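Carbohydrate oxidase (Microdochium nivale, PDB 3RJA) catalyses the FAD-dependent oxidation of the C1 hydroxyl of mono-, oligo- and polysaccharides to lactones, reducing molecular oxygen to hydrogen peroxide. Local coordinates at residues Glu234-Trp239 against Arg243-Arg248; Ile230-Asp235 against Leu278-Ala283. All blocks are in the same frame, centred on the assembly; numbering follows the deposited sequence. Where two conformers were deposited one is given.

Contact 1 (Glu234-Trp239 against Arg243-Arg248); sequences EDYARW and REVNFR. With ZN (zinc ion), chain F.
Apolar packing joins Tyr236, on the last turns of helix 223-239, to Phe247 and Val245 of strand 245-251, a helix laid on the face of an antiparallel sheet. With chi1 at 177°, the Tyr236 ring lies opposite the backbone N and swings off the helix toward the sheet. The end of Phe247 meets its CD2/CE2 edge nearly in the tyrosine plane: Phe247 CZ lies 3.9 Å from Tyr236 CD2, and Phe247 CE1 is equally close to Tyr236 CE2. Val245, coming to meet the tyrosine from the strand side, has CG1 4.0 Å from Tyr236 OH in one of its two conformers, so this touch is less certain. A branched aliphatic and a flat ring suit this buried layer. The next residue, Arg248, touches the bound substrate analogue, whereas the Phe247 side chain is about 13 Å from it.

No hydrogen bond crosses between the segments. The phenolic OH instead pairs with Ala273 O on helix 267-278, so the ring can pack apolar carbons along its edge and still end in a satisfied polar atom.

The charged groups point away from this interface. Arg238 NH2 donates to Glu234 OE2 over 2.8 Å, nearly straight (168°), but meets it from above the carboxylate plane, 55° out of it; Ser328 and Trp384 also hold Glu234. Asp235 OD2 binds a zinc ion at 2.0 Å.

A leucine in place of Tyr236 would probably leave Ala273 O without this donor and take away the flat edge that Phe247 packs against. Ionic and metal-binding groups thus turn away from strand 245-251, which meets hydrocarbon and one paired hydroxyl.

Contact 2 (Ile230-Asp235 against Leu278-Ala283); sequences IEAVED and LDTLPA. With ZN (zinc ion), chain F.
Thr280 holds OG1 between its backbone N and carbonyl carbon (chi1 49°), turned toward helix 223-239, while Leu281, with CG anti to its carbonyl carbon and an extended chi2, carries CD2 inward to Val233 CG2, 4.2 Å away. The two aliphatic branches cross at a slant. Ala232 faces the loop directly: its CB lies 3.6 Å from Thr280 O and 3.9 Å from Thr280 OG1, and a methyl suits a place where the backbones run so near, with the CA atoms of Ala232 and Thr280 6.0 Å apart.

Water supplies the polar link. One molecule donates to Ala232 O at 2.7 Å and bonds Thr280 OG1 at 2.8 Å, while the same hydroxyl is also bonded to Leu277 O, tying the loop to the helix end before it.

One turn apart, Glu231 and Asp235 bind the zinc ion; Glu231 bends at chi2 (86°) to bring OE2 within 1.9 Å of the metal. Lys330 forms a salt bridge with Asp235 OD1.

The contact sets helix 223-239 beside the loop that leads from helix 267-278 to strand 286-293, with Val233 also resting on Leu277 and on Phe247 and Ile249 of strand 245-251.

How the contacts relate
Both contacts use helix 223-239, share Glu234 and Asp235, and lie with centres 11 Å apart. Contact 1 is wholly interior: all three touching residues are buried, and the helix rests there on a strand of the large antiparallel sheet. Contact 2 lies farther from the chain's centre, about 28 Å against 20 Å, and borders the surface, with an exposed Thr280 and a water between helix and loop. Aromatic packing in contact 1 gives way to aliphatic side chains and a water bridge in contact 2. The two meet where Phe247 CE2 packs 3.6 Å from Val233 CG1, so the two apolar patches adjoin, while the zinc ligands belong to the helix's more exposed flank.

Contact 1 (Glu234-Trp239 against Arg243-Arg248)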
loop_
_atom_site.group_PDB
_atom_site.type_symbol
_atom_site.label_atom_id
_atom_site.label_comp_id
_atom_site.label_asym_id
_atom_site.label_seq_id
_atom_site.Cartn_x
_atom_site.Cartn_y
_atom_site.Cartn_z
ATOM N N GLU A 234 -12.401 9.335 -16.681
ATOM C CA GLU A 234 -11.841 8.095 -17.211
ATOM C C GLU A 234 -11.285 8.311 -18.611
ATOM O O GLU A 234 -10.207 7.762 -18.943
ATOM C CB GLU A 234 -12.806 6.911 -17.193
ATOM C CG GLU A 234 -12.140 5.671 -17.852
ATOM C CD GLU A 234 -12.883 4.364 -17.630
ATOM O OE1 GLU A 234 -13.434 4.178 -16.502
ATOM O OE2 GLU A 234 -12.909 3.504 -18.575
ATOM N N ASP A 235 -11.991 9.125 -19.413
ATOM C CA ASP A 235 -11.550 9.431 -20.781
ATOM C C ASP A 235 -10.179 10.083 -20.767
ATOM O O ASP A 235 -9.270 9.690 -21.521
ATOM C CB ASP A 235 -12.530 10.395 -21.510
ATOM C CG ASP A 235 -13.866 9.748 -21.842
ATOM O OD1 ASP A 235 -13.938 8.507 -21.921
ATOM O OD2 ASP A 235 -14.852 10.494 -22.042
ATOM N N TYR A 236 -10.062 11.123 -19.947
ATOM C CA TYR A 236 -8.829 11.884 -19.847
ATOM C C TYR A 236 -7.715 10.947 -19.353
ATOM O O TYR A 236 -6.599 10.937 -19.893
ATOM C CB TYR A 236 -9.036 13.082 -18.906
ATOM C CG TYR A 236 -7.784 13.897 -18.669
ATOM C CD1 TYR A 236 -7.325 14.829 -19.626
ATOM C CD2 TYR A 236 -7.073 13.775 -17.473
ATOM C CE1 TYR A 236 -6.163 15.597 -19.391
ATOM C CE2 TYR A 236 -5.939 14.551 -17.221
ATOM C CZ TYR A 236 -5.484 15.455 -18.178
ATOM O OH TYR A 236 -4.333 16.178 -17.925
ATOM N N ALA A 237 -8.032 10.132 -18.349
ATOM C CA ALA A 237 -7.057 9.182 -17.806
ATOM C C ALA A 237 -6.595 8.211 -18.909
ATOM O O ALA A 237 -5.386 8.028 -19.138
ATOM C CB ALA A 237 -7.661 8.417 -16.614
ATOM N N ARG A 238 -7.552 7.614 -19.618
ATOM C CA ARG A 238 -7.200 6.535 -20.530
ATOM C C ARG A 238 -6.387 7.045 -21.711
ATOM O O ARG A 238 -5.362 6.465 -22.058
ATOM C CB ARG A 238 -8.445 5.790 -21.010
ATOM C CG ARG A 238 -8.135 4.614 -21.918
ATOM C CD ARG A 238 -9.395 3.845 -22.268
ATOM N NE ARG A 238 -10.181 3.401 -21.111
ATOM C CZ ARG A 238 -9.818 2.409 -20.282
ATOM N NH1 ARG A 238 -8.663 1.778 -20.444
ATOM N NH2 ARG A 238 -10.608 2.046 -19.285
ATOM N N TRP A 239 -6.803 8.172 -22.275
ATOM C CA TRP A 239 -6.280 8.598 -23.570
ATOM C C TRP A 239 -5.422 9.853 -23.656
ATOM O O TRP A 239 -4.763 10.049 -24.672
ATOM C CB TRP A 239 -7.454 8.743 -24.538
ATOM C CG TRP A 239 -8.103 7.421 -24.901
ATOM C CD1 TRP A 239 -7.505 6.342 -25.519
ATOM C CD2 TRP A 239 -9.480 7.065 -24.706
ATOM N NE1 TRP A 239 -8.443 5.331 -25.722
ATOM C CE2 TRP A 239 -9.659 5.756 -25.232
ATOM C CE3 TRP A 239 -10.588 7.732 -24.142
ATOM C CZ2 TRP A 239 -10.903 5.092 -25.194
ATOM C CZ3 TRP A 239 -11.832 7.074 -24.114
ATOM C CH2 TRP A 239 -11.973 5.762 -24.640
ATOM N N ARG A 243 2.155 11.942 -18.762
ATOM C CA ARG A 243 2.961 11.314 -17.721
ATOM C C ARG A 243 3.097 12.180 -16.469
ATOM O O ARG A 243 2.938 11.679 -15.359
ATOM C CB ARG A 243 4.355 11.040 -18.295
ATOM C CG ARG A 243 5.189 10.111 -17.465
ATOM C CD ARG A 243 6.622 10.010 -18.023
ATOM N NE ARG A 243 7.442 9.241 -17.100
ATOM C CZ ARG A 243 8.765 9.312 -17.005
ATOM N NH1 ARG A 243 9.463 10.146 -17.781
ATOM N NH2 ARG A 243 9.393 8.552 -16.112
ATOM N N GLU A 244 3.369 13.472 -16.657
ATOM C CA GLU A 244 3.633 14.402 -15.547
ATOM C C GLU A 244 2.434 14.633 -14.577
ATOM O O GLU A 244 2.602 15.246 -13.511
ATOM C CB GLU A 244 4.071 15.777 -16.092
ATOM C CG GLU A 244 5.442 15.838 -16.774
ATOM C CD GLU A 244 5.439 15.156 -18.161
ATOM O OE1 GLU A 244 4.363 15.087 -18.812
ATOM O OE2 GLU A 244 6.523 14.700 -18.580
ATOM N N VAL A 245 1.231 14.207 -14.960
ATOM C CA VAL A 245 0.070 14.476 -14.113
ATOM C C VAL A 245 -0.278 13.255 -13.265
ATOM O O VAL A 245 -0.389 12.144 -13.763
ATOM C CB VAL A 245 -1.141 15.048 -14.887
ATOM C CG1 VAL A 245 -2.002 13.945 -15.499
ATOM C CG2 VAL A 245 -1.976 15.916 -13.971
ATOM N N ASN A 246 -0.399 13.479 -11.956
ATOM C CA ASN A 246 -0.710 12.390 -11.012
ATOM C C ASN A 246 -1.930 12.824 -10.258
ATOM O O ASN A 246 -1.919 13.918 -9.654
ATOM C CB ASN A 246 0.422 12.162 -10.000
ATOM C CG ASN A 246 1.769 11.961 -10.646
ATOM O OD1 ASN A 246 2.262 10.836 -10.731
ATOM N ND2 ASN A 246 2.382 13.048 -11.086
ATOM N N PHE A 247 -3.003 12.045 -10.289
ATOM C CA PHE A 247 -4.179 12.526 -9.552
ATOM C C PHE A 247 -5.182 11.449 -9.188
ATOM O O PHE A 247 -5.081 10.282 -9.639
ATOM C CB PHE A 247 -4.856 13.710 -10.307
ATOM C CG PHE A 247 -5.684 13.301 -11.524
ATOM C CD1 PHE A 247 -5.077 12.928 -12.717
ATOM C CD2 PHE A 247 -7.067 13.326 -11.466
ATOM C CE1 PHE A 247 -5.850 12.585 -13.858
ATOM C CE2 PHE A 247 -7.865 12.970 -12.604
ATOM C CZ PHE A 247 -7.251 12.610 -13.782
ATOM N N ARG A 248 -6.165 11.885 -8.417
ATOM C CA ARG A 248 -7.306 11.049 -8.034
ATOM C C ARG A 248 -8.565 11.884 -7.790
ATOM O O ARG A 248 -8.487 13.092 -7.604
ATOM C CB ARG A 248 -6.982 10.207 -6.787
ATOM C CG ARG A 248 -6.404 10.967 -5.562
ATOM C CD ARG A 248 -6.574 10.101 -4.289
ATOM N NE ARG A 248 -5.713 10.477 -3.171
ATOM C CZ ARG A 248 -4.710 9.725 -2.711
ATOM N NH1 ARG A 248 -3.991 10.144 -1.678
ATOM N NH2 ARG A 248 -4.425 8.554 -3.277
HETATM ZN ZN ZN F . -16.487 9.550 -22.695
#

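Contact 2 (Ile230-Asp235 against Leu278-Ala283)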
loop_
_atom_site.group_PDB
_atom_site.type_symbol
_atom_site.label_atom_id
_atom_site.label_comp_id
_atom_site.label_asym_id
_atom_site.label_seq_id
_atom_site.Cartn_x
_atom_site.Cartn_y
_atom_site.Cartn_z
ATOM N N ILE A 230 -17.318 11.399 -13.704
ATOM C CA ILE A 230 -16.510 10.199 -13.652
ATOM C C ILE A 230 -16.218 9.656 -15.056
ATOM O O ILE A 230 -15.106 9.195 -15.300
ATOM C CB ILE A 230 -17.136 9.096 -12.750
ATOM C CG1 ILE A 230 -17.196 9.583 -11.299
ATOM C CG2 ILE A 230 -16.322 7.749 -12.891
ATOM C CD1 ILE A 230 -18.230 8.852 -10.440
ATOM N N GLU A 231 -17.191 9.732 -15.976
ATOM C CA GLU A 231 -16.952 9.294 -17.371
ATOM C C GLU A 231 -15.845 10.177 -17.956
ATOM O O GLU A 231 -14.900 9.687 -18.578
ATOM C CB GLU A 231 -18.246 9.388 -18.238
ATOM C CG GLU A 231 -17.975 9.556 -19.795
ATOM C CD GLU A 231 -17.775 8.189 -20.482
ATOM O OE1 GLU A 231 -18.154 7.163 -19.870
ATOM O OE2 GLU A 231 -17.244 8.124 -21.614
ATOM N N ALA A 232 -15.957 11.486 -17.750
ATOM C CA ALA A 232 -14.996 12.431 -18.333
ATOM C C ALA A 232 -13.583 12.203 -17.784
ATOM O O ALA A 232 -12.593 12.302 -18.504
ATOM C CB ALA A 232 -15.456 13.902 -18.084
ATOM N N VAL A 233 -13.488 11.882 -16.501
ATOM C CA VAL A 233 -12.167 11.658 -15.900
ATOM C C VAL A 233 -11.576 10.364 -16.460
ATOM O O VAL A 233 -10.385 10.319 -16.751
ATOM C CB VAL A 233 -12.218 11.651 -14.362
ATOM C CG1 VAL A 233 -10.811 11.336 -13.762
ATOM C CG2 VAL A 233 -12.769 13.010 -13.829
ATOM N N GLU A 234 -12.401 9.335 -16.681
ATOM C CA GLU A 234 -11.841 8.095 -17.211
ATOM C C GLU A 234 -11.285 8.311 -18.611
ATOM O O GLU A 234 -10.207 7.762 -18.943
ATOM C CB GLU A 234 -12.806 6.911 -17.193
ATOM C CG GLU A 234 -12.140 5.671 -17.852
ATOM C CD GLU A 234 -12.883 4.364 -17.630
ATOM O OE1 GLU A 234 -13.434 4.178 -16.502
ATOM O OE2 GLU A 234 -12.909 3.504 -18.575
ATOM N N ASP A 235 -11.991 9.125 -19.413
ATOM C CA ASP A 235 -11.550 9.431 -20.781
ATOM C C ASP A 235 -10.179 10.083 -20.767
ATOM O O ASP A 235 -9.270 9.690 -21.521
ATOM C CB ASP A 235 -12.530 10.395 -21.510
ATOM C CG ASP A 235 -13.866 9.748 -21.842
ATOM O OD1 ASP A 235 -13.938 8.507 -21.921
ATOM O OD2 ASP A 235 -14.852 10.494 -22.042
ATOM N N LEU A 278 -10.751 19.784 -17.698
ATOM C CA LEU A 278 -11.574 20.925 -17.255
ATOM C C LEU A 278 -12.655 21.264 -18.292
ATOM O O LEU A 278 -13.796 21.524 -17.916
ATOM C CB LEU A 278 -10.702 22.156 -16.928
ATOM C CG LEU A 278 -9.573 21.956 -15.906
ATOM C CD1 LEU A 278 -8.744 23.247 -15.747
ATOM C CD2 LEU A 278 -10.128 21.521 -14.547
ATOM N N ASP A 279 -12.301 21.199 -19.584
ATOM C CA ASP A 279 -13.283 21.397 -20.685
ATOM C C ASP A 279 -14.403 20.376 -20.745
ATOM O O ASP A 279 -15.460 20.663 -21.305
ATOM C CB ASP A 279 -12.610 21.436 -22.067
ATOM C CG ASP A 279 -11.660 22.599 -22.217
ATOM O OD1 ASP A 279 -11.860 23.616 -21.519
ATOM O OD2 ASP A 279 -10.689 22.479 -22.998
ATOM N N THR A 280 -14.192 19.192 -20.193
ATOM C CA THR A 280 -15.245 18.150 -20.290
ATOM C C THR A 280 -15.959 17.874 -18.969
ATOM O O THR A 280 -16.921 17.125 -18.916
ATOM C CB THR A 280 -14.684 16.851 -20.870
ATOM O OG1 THR A 280 -13.469 16.511 -20.179
ATOM C CG2 THR A 280 -14.368 17.053 -22.333
ATOM N N LEU A 281 -15.478 18.484 -17.895
ATOM C CA LEU A 281 -16.124 18.380 -16.599
ATOM C C LEU A 281 -17.486 19.074 -16.607
ATOM O O LEU A 281 -17.651 20.082 -17.286
ATOM C CB LEU A 281 -15.222 18.992 -15.509
ATOM C CG LEU A 281 -14.042 18.124 -15.004
ATOM C CD1 LEU A 281 -13.285 18.844 -13.940
ATOM C CD2 LEU A 281 -14.512 16.758 -14.439
ATOM N N PRO A 282 -18.464 18.539 -15.834
ATOM C CA PRO A 282 -19.754 19.214 -15.666
ATOM C C PRO A 282 -19.466 20.598 -15.130
ATOM O O PRO A 282 -18.516 20.775 -14.346
ATOM C CB PRO A 282 -20.464 18.386 -14.576
ATOM C CG PRO A 282 -19.807 17.017 -14.644
ATOM C CD PRO A 282 -18.393 17.255 -15.106
ATOM N N ALA A 283 -20.284 21.563 -15.542
ATOM C CA ALA A 283 -20.079 22.957 -15.193
ATOM C C ALA A 283 -20.300 23.167 -13.703
ATOM O O ALA A 283 -21.074 22.440 -13.065
ATOM C CB ALA A 283 -21.019 23.855 -16.018
HETATM ZN ZN ZN F . -16.487 9.550 -22.695
HETATM O O HOH W 1 -12.560 13.920 -20.676
#